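Local structure of disulfide bond protein A (Staphylococcus aureus, 3BCI) at residues A[16-21]-A[50-55]; A[22-27]-A[91-96]. The protein probably acts as a thiol:disulfide oxidoreductase of the thioredoxin family, forming disulfide bonds in folding proteins. One frame throughout, in Å; residues are numbered along the deposited sequence.

Contact 1 (A[16-21]-A[50-55])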
loop_
_atom_site.group_PDB
_atom_site.type_symbol
_atom_site.label_atom_id
_atom_site.label_comp_id
_atom_site.label_asym_id
_atom_site.label_seq_id
_atom_site.Cartn_x
_atom_site.Cartn_y
_atom_site.Cartn_z
ATOM N N VAL A 16 -3.734 9.914 -2.059
ATOM C CA VAL A 16 -4.090 8.839 -1.141
ATOM C C VAL A 16 -4.934 7.784 -1.843
ATOM O O VAL A 16 -5.928 8.101 -2.507
ATOM C CB VAL A 16 -4.903 9.361 0.066
ATOM C CG1 VAL A 16 -5.203 8.206 1.024
ATOM C CG2 VAL A 16 -4.141 10.468 0.779
ATOM N N VAL A 17 -4.528 6.529 -1.698
ATOM C CA VAL A 17 -5.261 5.416 -2.286
ATOM C C VAL A 17 -5.691 4.516 -1.135
ATOM O O VAL A 17 -4.865 4.101 -0.322
ATOM C CB VAL A 17 -4.388 4.600 -3.274
ATOM C CG1 VAL A 17 -5.105 3.293 -3.670
ATOM C CG2 VAL A 17 -4.116 5.427 -4.527
ATOM N N TYR A 18 -6.991 4.249 -1.062
ATOM C CA TYR A 18 -7.558 3.389 -0.027
ATOM C C TYR A 18 -7.775 2.010 -0.622
ATOM O O TYR A 18 -8.305 1.886 -1.725
ATOM C CB TYR A 18 -8.897 3.955 0.452
ATOM C CG TYR A 18 -8.775 5.225 1.259
ATOM C CD1 TYR A 18 -8.546 5.181 2.635
ATOM C CD2 TYR A 18 -8.913 6.474 0.652
ATOM C CE1 TYR A 18 -8.468 6.346 3.389
ATOM C CE2 TYR A 18 -8.833 7.648 1.393
ATOM C CZ TYR A 18 -8.614 7.578 2.761
ATOM O OH TYR A 18 -8.580 8.732 3.506
ATOM N N GLY A 19 -7.363 0.973 0.099
ATOM C CA GLY A 19 -7.543 -0.370 -0.411
ATOM C C GLY A 19 -7.174 -1.487 0.545
ATOM O O GLY A 19 -7.166 -1.316 1.762
ATOM N N ASP A 20 -6.865 -2.642 -0.028
ATOM C CA ASP A 20 -6.495 -3.830 0.734
ATOM C C ASP A 20 -5.745 -4.723 -0.246
ATOM O O ASP A 20 -6.159 -4.854 -1.398
ATOM C CB ASP A 20 -7.761 -4.540 1.238
ATOM C CG ASP A 20 -7.457 -5.684 2.194
ATOM O OD1 ASP A 20 -6.526 -6.466 1.915
ATOM O OD2 ASP A 20 -8.157 -5.807 3.220
ATOM N N TYR A 21 -4.647 -5.332 0.195
ATOM C CA TYR A 21 -3.867 -6.196 -0.680
ATOM C C TYR A 21 -4.654 -7.413 -1.164
ATOM O O TYR A 21 -4.291 -8.030 -2.162
ATOM C CB TYR A 21 -2.585 -6.661 0.028
ATOM C CG TYR A 21 -1.524 -5.593 0.125
ATOM C CD1 TYR A 21 -0.929 -5.079 -1.024
ATOM C CD2 TYR A 21 -1.129 -5.080 1.361
ATOM C CE1 TYR A 21 0.028 -4.078 -0.950
ATOM C CE2 TYR A 21 -0.166 -4.073 1.444
ATOM C CZ TYR A 21 0.404 -3.579 0.283
ATOM O OH TYR A 21 1.347 -2.580 0.344
ATOM N N GLN A 50 0.367 7.958 -0.416
ATOM C CA GLN A 50 0.007 7.250 0.804
ATOM C C GLN A 50 -1.018 6.175 0.499
ATOM O O GLN A 50 -2.033 6.434 -0.147
ATOM C CB GLN A 50 -0.564 8.207 1.859
ATOM C CG GLN A 50 -1.137 7.484 3.084
ATOM C CD GLN A 50 -1.573 8.429 4.197
ATOM O OE1 GLN A 50 -1.868 9.601 3.957
ATOM N NE2 GLN A 50 -1.631 7.913 5.421
ATOM N N PHE A 51 -0.734 4.963 0.957
ATOM C CA PHE A 51 -1.642 3.840 0.766
ATOM C C PHE A 51 -2.261 3.569 2.129
ATOM O O PHE A 51 -1.540 3.356 3.110
ATOM C CB PHE A 51 -0.871 2.607 0.281
ATOM C CG PHE A 51 -1.739 1.392 0.063
ATOM C CD1 PHE A 51 -2.679 1.368 -0.959
ATOM C CD2 PHE A 51 -1.620 0.276 0.891
ATOM C CE1 PHE A 51 -3.491 0.249 -1.157
ATOM C CE2 PHE A 51 -2.425 -0.846 0.703
ATOM C CZ PHE A 51 -3.363 -0.858 -0.322
ATOM N N VAL A 52 -3.586 3.618 2.204
ATOM C CA VAL A 52 -4.279 3.363 3.465
ATOM C C VAL A 52 -4.988 2.026 3.309
ATOM O O VAL A 52 -5.932 1.904 2.529
ATOM C CB VAL A 52 -5.318 4.463 3.785
ATOM C CG1 VAL A 52 -5.992 4.167 5.118
ATOM C CG2 VAL A 52 -4.636 5.827 3.833
ATOM N N ASN A 53 -4.525 1.034 4.062
ATOM C CA ASN A 53 -5.055 -0.325 4.001
ATOM C C ASN A 53 -6.186 -0.560 4.997
ATOM O O ASN A 53 -5.961 -0.556 6.207
ATOM C CB ASN A 53 -3.920 -1.307 4.287
ATOM C CG ASN A 53 -4.239 -2.717 3.858
ATOM O OD1 ASN A 53 -5.375 -3.181 3.986
ATOM N ND2 ASN A 53 -3.226 -3.422 3.361
ATOM N N LEU A 54 -7.397 -0.776 4.496
ATOM C CA LEU A 54 -8.535 -1.018 5.381
ATOM C C LEU A 54 -8.473 -2.386 6.073
ATOM O O LEU A 54 -9.183 -2.617 7.050
ATOM C CB LEU A 54 -9.862 -0.880 4.612
ATOM C CG LEU A 54 -10.419 0.538 4.430
ATOM C CD1 LEU A 54 -9.563 1.320 3.438
ATOM C CD2 LEU A 54 -11.864 0.460 3.938
ATOM N N ALA A 55 -7.621 -3.279 5.570
ATOM C CA ALA A 55 -7.455 -4.625 6.137
ATOM C C ALA A 55 -8.803 -5.204 6.546
ATOM O O ALA A 55 -8.997 -5.580 7.701
ATOM C CB ALA A 55 -6.524 -4.567 7.349
HETATM O O HOH W 1 -3.912 -6.349 3.295
#
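V17 and V52 anchor the backbone ladder: V17 N donates to Q50 O at 2.9 Å, and V17 O takes V52 N. G19, two residues on, continues the alternation, donating to V52 O and accepting L54 N at its O atom (2.8 Å). The strand axes diverge by only 21°, and CA-H...O contacts such as N53 CA to G19 O fill in between the bonds.

Apolar packing differs on the two sheet faces. On one, V52 CB lies 3.5 Å from Y18 CD1, while V16 CG1 covers a face of the Y18 ring near its rim; helix 130-144 adds I141 and A142. On the other, F51 CG is anti to its own N (chi1 180°), directing the ring past G19, where CZ comes 3.9 Å from D20 N. This is the parallel strand pair of a beta-alpha-beta unit in the thioredoxin fold, with helix 24-42 as the connection. Beyond the strand, F51 CE2 sits over one face of Y21, planes 44° apart.

At the strand ends the polar groups are tied up. Within 50-55, N53 OD1 accepts A55 N (2.8 Å) in an Asx turn; across the contact, water 1 links N53 ND2 to D20 OD1, which also accepts K22 N.

Contact 2 (A[22-27]-A[91-96])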
loop_
_atom_site.group_PDB
_atom_site.type_symbol
_atom_site.label_atom_id
_atom_site.label_comp_id
_atom_site.label_asym_id
_atom_site.label_seq_id
_atom_site.Cartn_x
_atom_site.Cartn_y
_atom_site.Cartn_z
ATOM N N LYS A 22 -5.733 -7.750 -0.465
ATOM C CA LYS A 22 -6.556 -8.903 -0.835
ATOM C C LYS A 22 -7.705 -8.520 -1.758
ATOM O O LYS A 22 -8.450 -9.384 -2.225
ATOM C CB LYS A 22 -7.144 -9.549 0.421
ATOM C CG LYS A 22 -6.105 -10.105 1.380
ATOM C CD LYS A 22 -6.737 -10.926 2.501
ATOM C CE LYS A 22 -7.278 -12.257 1.993
ATOM N NZ LYS A 22 -7.975 -13.006 3.081
ATOM N N CYS A 23 -7.824 -7.229 -2.023
ATOM C CA CYS A 23 -8.880 -6.738 -2.890
ATOM C C CYS A 23 -8.535 -6.813 -4.372
ATOM O O CYS A 23 -7.559 -6.220 -4.838
ATOM C CB CYS A 23 -9.240 -5.311 -2.500
ATOM S SG CYS A 23 -10.428 -4.530 -3.570
ATOM N N PRO A 24 -9.353 -7.549 -5.134
ATOM C CA PRO A 24 -9.155 -7.725 -6.577
ATOM C C PRO A 24 -9.100 -6.443 -7.380
ATOM O O PRO A 24 -8.243 -6.295 -8.250
ATOM C CB PRO A 24 -10.328 -8.618 -6.987
ATOM C CG PRO A 24 -10.617 -9.399 -5.734
ATOM C CD PRO A 24 -10.514 -8.336 -4.675
ATOM N N TYR A 25 -10.012 -5.519 -7.096
ATOM C CA TYR A 25 -10.041 -4.257 -7.824
ATOM C C TYR A 25 -8.857 -3.373 -7.472
ATOM O O TYR A 25 -8.396 -2.585 -8.289
ATOM C CB TYR A 25 -11.356 -3.511 -7.558
ATOM C CG TYR A 25 -12.553 -4.110 -8.274
ATOM C CD1 TYR A 25 -12.416 -5.245 -9.076
ATOM C CD2 TYR A 25 -13.823 -3.548 -8.144
ATOM C CE1 TYR A 25 -13.510 -5.804 -9.732
ATOM C CE2 TYR A 25 -14.924 -4.099 -8.795
ATOM C CZ TYR A 25 -14.761 -5.225 -9.587
ATOM O OH TYR A 25 -15.847 -5.767 -10.236
ATOM N N CYS A 26 -8.363 -3.509 -6.240
ATOM C CA CYS A 26 -7.203 -2.738 -5.793
ATOM C C CYS A 26 -5.975 -3.215 -6.576
ATOM O O CYS A 26 -5.067 -2.440 -6.882
ATOM C CB CYS A 26 -6.979 -2.931 -4.289
ATOM S SG CYS A 26 -8.249 -2.192 -3.260
ATOM N N LYS A 27 -5.965 -4.499 -6.908
ATOM C CA LYS A 27 -4.863 -5.088 -7.669
ATOM C C LYS A 27 -4.895 -4.468 -9.070
ATOM O O LYS A 27 -3.854 -4.167 -9.657
ATOM C CB LYS A 27 -5.059 -6.610 -7.749
ATOM C CG LYS A 27 -4.109 -7.361 -8.669
ATOM C CD LYS A 27 -4.382 -8.867 -8.581
ATOM C CE LYS A 27 -3.474 -9.674 -9.487
ATOM N NZ LYS A 27 -3.782 -9.467 -10.929
ATOM N N GLN A 91 -4.233 -13.998 -4.164
ATOM C CA GLN A 91 -4.974 -15.245 -4.343
ATOM C C GLN A 91 -6.446 -14.952 -4.083
ATOM O O GLN A 91 -6.847 -13.790 -3.987
ATOM C CB GLN A 91 -4.493 -16.311 -3.351
ATOM C CG GLN A 91 -3.092 -16.845 -3.595
ATOM C CD GLN A 91 -3.003 -17.690 -4.848
ATOM O OE1 GLN A 91 -3.900 -18.484 -5.139
ATOM N NE2 GLN A 91 -1.914 -17.537 -5.592
ATOM N N ASP A 92 -7.249 -16.006 -3.965
ATOM C CA ASP A 92 -8.671 -15.844 -3.695
ATOM C C ASP A 92 -8.772 -15.087 -2.383
ATOM O O ASP A 92 -8.060 -15.398 -1.431
ATOM C CB ASP A 92 -9.350 -17.204 -3.545
ATOM C CG ASP A 92 -10.858 -17.091 -3.484
ATOM O OD1 ASP A 92 -11.473 -16.830 -4.539
ATOM O OD2 ASP A 92 -11.430 -17.251 -2.385
ATOM N N GLU A 93 -9.660 -14.102 -2.325
ATOM C CA GLU A 93 -9.814 -13.304 -1.117
ATOM C C GLU A 93 -10.391 -14.086 0.059
ATOM O O GLU A 93 -10.369 -13.610 1.193
ATOM C CB GLU A 93 -10.685 -12.087 -1.406
ATOM C CG GLU A 93 -12.146 -12.406 -1.616
ATOM C CD GLU A 93 -12.893 -11.231 -2.182
ATOM O OE1 GLU A 93 -12.872 -11.058 -3.414
ATOM O OE2 GLU A 93 -13.482 -10.473 -1.392
ATOM N N ASN A 94 -10.913 -15.280 -0.205
ATOM C CA ASN A 94 -11.474 -16.096 0.866
ATOM C C ASN A 94 -10.388 -16.930 1.532
ATOM O O ASN A 94 -10.619 -17.564 2.561
ATOM C CB ASN A 94 -12.598 -16.989 0.342
ATOM C CG ASN A 94 -13.837 -16.197 -0.028
ATOM O OD1 ASN A 94 -14.336 -15.394 0.768
ATOM N ND2 ASN A 94 -14.342 -16.418 -1.237
ATOM N N LYS A 95 -9.200 -16.918 0.937
ATOM C CA LYS A 95 -8.057 -17.642 1.476
ATOM C C LYS A 95 -7.226 -16.675 2.312
ATOM O O LYS A 95 -7.133 -15.490 1.987
ATOM C CB LYS A 95 -7.162 -18.166 0.353
ATOM C CG LYS A 95 -7.733 -19.279 -0.500
ATOM C CD LYS A 95 -6.774 -19.578 -1.647
ATOM C CE LYS A 95 -7.200 -20.790 -2.455
ATOM N NZ LYS A 95 -7.054 -22.052 -1.678
ATOM N N GLU A 96 -6.627 -17.177 3.386
ATOM C CA GLU A 96 -5.769 -16.343 4.217
ATOM C C GLU A 96 -4.366 -16.541 3.650
ATOM O O GLU A 96 -3.487 -17.092 4.311
ATOM C CB GLU A 96 -5.817 -16.798 5.679
ATOM C CG GLU A 96 -7.221 -16.941 6.239
ATOM C CD GLU A 96 -7.228 -17.230 7.728
ATOM O OE1 GLU A 96 -6.224 -17.774 8.235
ATOM O OE2 GLU A 96 -8.243 -16.924 8.388
HETATM O O HOH W 2 -7.241 -11.745 -2.042
#
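K22 carries its ammonium group over two backbone carbonyls of 91-96, and it does so although the residue is buried. NZ donates to K95 O at 2.8 Å and to E93 O at 3.1 Å. In both bonds the nitrogen stands above the carbonyl plane, 40° out for K95 and 45° out for E93, so neither follows a lone-pair direction. The bend at chi3 (71°) in an otherwise extended chain swings CE and NZ onto the pair, with CE 3.2 Å from K95 O. Two further partners, the salt-bridged carboxylate of D60 and L57 O, also meet NZ. Four acceptors around one ammonium group would favour its positive charge in this buried setting.

The acceptors are set out by a type I turn from D92 to K95, closed by K95 N to D92 O at 3.0 Å. D92 OD2 braces it further by accepting N94 N in an Asx turn, from above the carboxylate plane.

A second link is water-mediated: water 2 donates to K22 O (2.7 Å) and to Q91 O (2.8 Å), joining the two backbones. Side-chain packing adds little. P24 CG approaches E93 OE1, the two side chains crossing at about a right angle, but E93 has two conformers, which makes this touch doubtful.

Next to K22 the chain turns into helix 24-42. K27 N reaches C23 O at 3.1 Å, an oxygen that also receives Q90 NE2, just before the 91-96 loop. C23 occupies the N-cap, followed by P24 and Y25 and then C26. This cysteine pair is known to form a disulfide, but in the conformers described C23 SG and C26 SG lie 3.2 Å apart and are not bonded; a CxxC at a helix start is the hallmark of the thioredoxin redox site.

Overall arrangement
From the N terminus, strand 14-19 enters first and runs into 20-21, D20 OD1 accepting K22 N, where contact 2 begins. Helix 24-42 then crosses over to strand 48-53, and contact 1 closes that loop of 28 residues. Before 91-96 is reached the chain makes helices 61-74 and 79-88; contact 2 closes this longer loop of 63 residues. The segments alternate, so the loops cross, and neither encloses the other. Contact 1 ties neighbouring strands of the sheet near the chain's centre, whereas contact 2 joins the cysteine-bearing helix start to the surface loop after helix 79-88. Their centres are 13 Å apart, yet in the C26 conformer described its SG packs on G19 CA.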